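Local coordinates for substrate binding periplasmic protein (Ralstonia solanacearum, PDB 3LOP), which probably binds leucine or related amino acids in the periplasm for uptake, holding the ligand between its two lobes, at residues A[263-266]-A[267-271]; A[322-325]-A[326-330]. All blocks are in the same frame, centred on the assembly; numbering follows the deposited sequence.

Contact 1. Residues A[263-266]-A[267-271]; sequences PVIR and EFNRA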
loop_
_atom_site.group_PDB
_atom_site.type_symbol
_atom_site.label_atom_id
_atom_site.label_comp_id
_atom_site.label_asym_id
_atom_site.label_seq_id
_atom_site.Cartn_x
_atom_site.Cartn_y
_atom_site.Cartn_z
ATOM N N PRO A 263 4.072 -12.535 -14.709
ATOM C CA PRO A 263 2.897 -12.232 -15.537
ATOM C C PRO A 263 2.218 -10.884 -15.297
ATOM O O PRO A 263 1.807 -10.226 -16.249
ATOM C CB PRO A 263 1.960 -13.402 -15.250
ATOM C CG PRO A 263 2.914 -14.529 -15.023
ATOM C CD PRO A 263 3.983 -13.899 -14.158
ATOM N N VAL A 264 2.089 -10.478 -14.039
ATOM C CA VAL A 264 1.449 -9.201 -13.745
ATOM C C VAL A 264 2.321 -8.051 -14.241
ATOM O O VAL A 264 1.820 -7.084 -14.817
ATOM C CB VAL A 264 1.190 -9.034 -12.228
ATOM C CG1 VAL A 264 0.593 -7.660 -11.947
ATOM C CG2 VAL A 264 0.243 -10.117 -11.742
ATOM N N ILE A 265 3.629 -8.167 -14.026
ATOM C CA ILE A 265 4.557 -7.133 -14.460
ATOM C C ILE A 265 4.564 -7.077 -15.983
ATOM O O ILE A 265 4.617 -5.994 -16.575
ATOM C CB ILE A 265 5.983 -7.402 -13.922
ATOM C CG1 ILE A 265 5.947 -7.464 -12.388
ATOM C CG2 ILE A 265 6.938 -6.311 -14.386
ATOM C CD1 ILE A 265 5.301 -6.246 -11.709
ATOM N N ARG A 266 4.498 -8.241 -16.623
ATOM C CA ARG A 266 4.465 -8.261 -18.076
ATOM C C ARG A 266 3.193 -7.590 -18.581
ATOM O O ARG A 266 3.241 -6.822 -19.541
ATOM C CB ARG A 266 4.578 -9.694 -18.617
ATOM C CG ARG A 266 6.023 -10.179 -18.642
ATOM C CD ARG A 266 6.230 -11.446 -19.456
ATOM N NE ARG A 266 5.786 -12.653 -18.767
ATOM C CZ ARG A 266 4.639 -13.278 -19.010
ATOM N NH1 ARG A 266 3.807 -12.809 -19.930
ATOM N NH2 ARG A 266 4.334 -14.382 -18.344
ATOM N N GLU A 267 2.060 -7.854 -17.934
ATOM C CA GLU A 267 0.818 -7.225 -18.374
ATOM C C GLU A 267 0.875 -5.712 -18.163
ATOM O O GLU A 267 0.378 -4.940 -18.985
ATOM C CB GLU A 267 -0.402 -7.806 -17.642
ATOM C CG GLU A 267 -1.714 -7.344 -18.291
ATOM C CD GLU A 267 -2.970 -7.764 -17.552
ATOM O OE1 GLU A 267 -2.870 -8.433 -16.502
ATOM O OE2 GLU A 267 -4.070 -7.415 -18.034
ATOM N N PHE A 268 1.488 -5.289 -17.060
ATOM C CA PHE A 268 1.619 -3.869 -16.764
ATOM C C PHE A 268 2.415 -3.188 -17.877
ATOM O O PHE A 268 2.008 -2.149 -18.389
ATOM C CB PHE A 268 2.321 -3.678 -15.410
ATOM C CG PHE A 268 2.397 -2.243 -14.951
ATOM C CD1 PHE A 268 3.293 -1.349 -15.535
ATOM C CD2 PHE A 268 1.580 -1.791 -13.918
ATOM C CE1 PHE A 268 3.376 -0.025 -15.093
ATOM C CE2 PHE A 268 1.654 -0.473 -13.470
ATOM C CZ PHE A 268 2.555 0.411 -14.059
ATOM N N ASN A 269 3.540 -3.786 -18.258
ATOM C CA ASN A 269 4.367 -3.210 -19.312
ATOM C C ASN A 269 3.679 -3.235 -20.669
ATOM O O ASN A 269 3.829 -2.301 -21.457
ATOM C CB ASN A 269 5.721 -3.924 -19.387
ATOM C CG ASN A 269 6.642 -3.525 -18.256
ATOM O OD1 ASN A 269 6.600 -2.386 -17.789
ATOM N ND2 ASN A 269 7.485 -4.447 -17.819
ATOM N N ARG A 270 2.925 -4.296 -20.949
ATOM C CA ARG A 270 2.210 -4.370 -22.220
ATOM C C ARG A 270 1.112 -3.310 -22.230
ATOM O O ARG A 270 0.879 -2.652 -23.244
ATOM C CB ARG A 270 1.596 -5.762 -22.434
ATOM C CG ARG A 270 2.597 -6.887 -22.734
ATOM C CD ARG A 270 3.544 -6.525 -23.877
ATOM N NE ARG A 270 4.767 -5.891 -23.385
ATOM C CZ ARG A 270 5.401 -4.892 -23.994
ATOM N NH1 ARG A 270 4.933 -4.391 -25.127
ATOM N NH2 ARG A 270 6.515 -4.395 -23.469
ATOM N N ALA A 271 0.444 -3.139 -21.093
ATOM C CA ALA A 271 -0.619 -2.147 -20.980
ATOM C C ALA A 271 -0.069 -0.736 -21.179
ATOM O O ALA A 271 -0.654 0.072 -21.901
ATOM C CB ALA A 271 -1.299 -2.262 -19.613
#

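Contact 2. Residues A[322-325]-A[326-330]; sequences YDVG and GGFTV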
loop_
_atom_site.group_PDB
_atom_site.type_symbol
_atom_site.label_atom_id
_atom_site.label_comp_id
_atom_site.label_asym_id
_atom_site.label_seq_id
_atom_site.Cartn_x
_atom_site.Cartn_y
_atom_site.Cartn_z
ATOM N N TYR A 322 -9.183 -15.873 -7.157
ATOM C CA TYR A 322 -9.122 -15.310 -8.498
ATOM C C TYR A 322 -7.656 -14.959 -8.751
ATOM O O TYR A 322 -7.036 -14.247 -7.958
ATOM C CB TYR A 322 -9.996 -14.054 -8.592
ATOM C CG TYR A 322 -9.704 -13.222 -9.815
ATOM C CD1 TYR A 322 -9.848 -13.753 -11.097
ATOM C CD2 TYR A 322 -9.240 -11.916 -9.687
ATOM C CE1 TYR A 322 -9.528 -12.999 -12.223
ATOM C CE2 TYR A 322 -8.918 -11.156 -10.803
ATOM C CZ TYR A 322 -9.061 -11.701 -12.066
ATOM O OH TYR A 322 -8.725 -10.943 -13.166
ATOM N N ASP A 323 -7.112 -15.460 -9.857
ATOM C CA ASP A 323 -5.711 -15.243 -10.224
ATOM C C ASP A 323 -5.535 -13.987 -11.078
ATOM O O ASP A 323 -5.992 -13.939 -12.219
ATOM C CB ASP A 323 -5.204 -16.460 -11.009
ATOM C CG ASP A 323 -3.687 -16.549 -11.061
ATOM O OD1 ASP A 323 -3.007 -15.509 -10.954
ATOM O OD2 ASP A 323 -3.173 -17.677 -11.224
ATOM N N VAL A 324 -4.867 -12.981 -10.523
ATOM C CA VAL A 324 -4.616 -11.733 -11.236
ATOM C C VAL A 324 -3.460 -11.961 -12.212
ATOM O O VAL A 324 -3.234 -11.172 -13.137
ATOM C CB VAL A 324 -4.248 -10.609 -10.241
ATOM C CG1 VAL A 324 -3.951 -9.324 -10.982
ATOM C CG2 VAL A 324 -5.391 -10.398 -9.258
ATOM N N GLY A 325 -2.743 -13.059 -11.999
ATOM C CA GLY A 325 -1.620 -13.408 -12.846
ATOM C C GLY A 325 -0.459 -13.963 -12.043
ATOM O O GLY A 325 -0.170 -13.490 -10.943
ATOM N N GLY A 326 0.193 -14.983 -12.588
ATOM C CA GLY A 326 1.341 -15.581 -11.925
ATOM C C GLY A 326 1.092 -16.220 -10.573
ATOM O O GLY A 326 2.034 -16.451 -9.812
ATOM N N GLY A 327 -0.164 -16.505 -10.256
ATOM C CA GLY A 327 -0.450 -17.129 -8.980
ATOM C C GLY A 327 -0.779 -16.162 -7.863
ATOM O O GLY A 327 -0.959 -16.576 -6.716
ATOM N N PHE A 328 -0.834 -14.871 -8.174
ATOM C CA PHE A 328 -1.190 -13.890 -7.157
ATOM C C PHE A 328 -2.708 -13.953 -7.128
ATOM O O PHE A 328 -3.390 -13.317 -7.930
ATOM C CB PHE A 328 -0.707 -12.489 -7.546
ATOM C CG PHE A 328 -0.890 -11.469 -6.456
ATOM C CD1 PHE A 328 -2.100 -10.801 -6.303
ATOM C CD2 PHE A 328 0.138 -11.207 -5.559
ATOM C CE1 PHE A 328 -2.284 -9.886 -5.267
ATOM C CE2 PHE A 328 -0.035 -10.298 -4.521
ATOM C CZ PHE A 328 -1.250 -9.635 -4.374
ATOM N N THR A 329 -3.225 -14.753 -6.204
ATOM C CA THR A 329 -4.659 -14.963 -6.084
ATOM C C THR A 329 -5.300 -14.195 -4.945
ATOM O O THR A 329 -4.657 -13.891 -3.943
ATOM C CB THR A 329 -4.965 -16.456 -5.898
ATOM O OG1 THR A 329 -4.246 -16.948 -4.759
ATOM C CG2 THR A 329 -4.545 -17.238 -7.131
ATOM N N VAL A 330 -6.585 -13.901 -5.110
ATOM C CA VAL A 330 -7.345 -13.176 -4.110
ATOM C C VAL A 330 -8.570 -13.984 -3.693
ATOM O O VAL A 330 -9.324 -14.472 -4.537
ATOM C CB VAL A 330 -7.798 -11.810 -4.662
ATOM C CG1 VAL A 330 -8.564 -11.044 -3.601
ATOM C CG2 VAL A 330 -6.587 -11.017 -5.131
#

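Contact 1. Residues A[263-266]-A[267-271]
Glu267 N donates to Pro263 O at 2.9 Å, the first of four i-to-i+4 hydrogen bonds that tie 263-266 to 267-271 as successive turns of the helix 263-275. Phe268 N to Val264 O and Asn269 N to Ile265 O continue the series, and Arg270 N to Arg266 O, at 2.9 Å, ends it. Pro263 suits the opening residue of the helix, where a backbone N without a hydrogen costs no bond; just ahead of it, Asn262 OD1 takes the amide of Ile265 and, weakly, that of Val264.

Side chains meet along the helix by brushing the carbonyls of the turn before. Ile265 and Asn269 run side by side in the same direction, CG2 of Ile265 lying 3.9 Å from ND2 of Asn269. A chi1 of -58° sets Ile265 CG1 beside the backbone N and leaves the methyl CG2 anti to that N, on the side of Asn269. Arg270 bends at chi2, and its CG passes 3.3 Å from Arg266 O. The Arg266 chain folds back at chi3 (-77°), so that Pro263 CA lies 3.8 Å above the plane of the Arg266 guanidinium, offset toward its rim, while NE bonds to Val261 O.

Phe268 and Val264 turn inward to helix 284-303, where the Phe268 ring meets Phe290. Glu267 reaches out extended; OE1 forms a salt bridge with Lys294 and OE2 accepts from Trp35 NE1. A bound manganese ion lies about 4 Å from the Glu267 side chain, and with Lys294 it would probably favour the charged carboxylate. The chemistry is that of an amphipathic helix: apolar residues fasten one side to the lobe, a paired acid links it to two neighbouring helices, and arginines occupy the exposed side.

Contact 2. Residues A[322-325]-A[326-330]
A tight beta hairpin, strands 322-323 and 329-331 joined by a glycine-rich turn, brings Tyr322 and Val330 together as an antiparallel hydrogen-bonded pair. Tyr322 O accepts from Val330 N at 2.9 Å, and Tyr322 N gives to Val330 O. Asp323 and Thr329 form the next, non-hydrogen-bonded pair, with CB of Asp323 packed 4.0 Å from CG2 of Thr329. Val324 N then bonds to Phe328 O at 3.0 Å, and a type I' turn from Gly325 to Phe328 is closed by Phe328 N, which approaches Gly325 O from above the carbonyl plane.

The Asp323 carboxylate bends over this turn, its CG anti to the backbone N (chi1 -162°). OD1 takes Gly325 N at 2.7 Å on its anti side, making an Asx turn, and Gly327 N at 3.1 Å on its syn side; OD2 adds a weak bond to Gly327 N. Gly326 and Gly327 have the positive phi (62° and 93°) of the turn's two central positions, and at the backbone angles of Gly325 a CB would press on the carbonyl O of Val324.

CG2 of Val324 meets the Phe328 ring at its edge, 4.4 Å from CD1, and also packs on Val330 CG2; both valines rest on Val295. One acidic side chain thus grips two backbone amides, which would restrict a glycine-rich turn whose glycines have no side chains to hold it.

In the fold
Contacts 1 and 2 come in series along the chain, lie on the same side of the chain's centre and have centres about 13 Å apart. They meet directly: Val264 CG2 packs 3.5 Å from Gly325 O, and Pro263 CB lies 3.6 Å from Gly326 N, so the start of the helix abuts the glycine turn. Both are partly buried, and both pack on helix 284-303, whose Lys294 bonds to Glu267 of contact 1 and to Val324 O of contact 2. Their chemistry differs: the helical contact is held by repeating backbone bonds, its acid paired with other helices, whereas in the hairpin an acid binds the turn's own backbone.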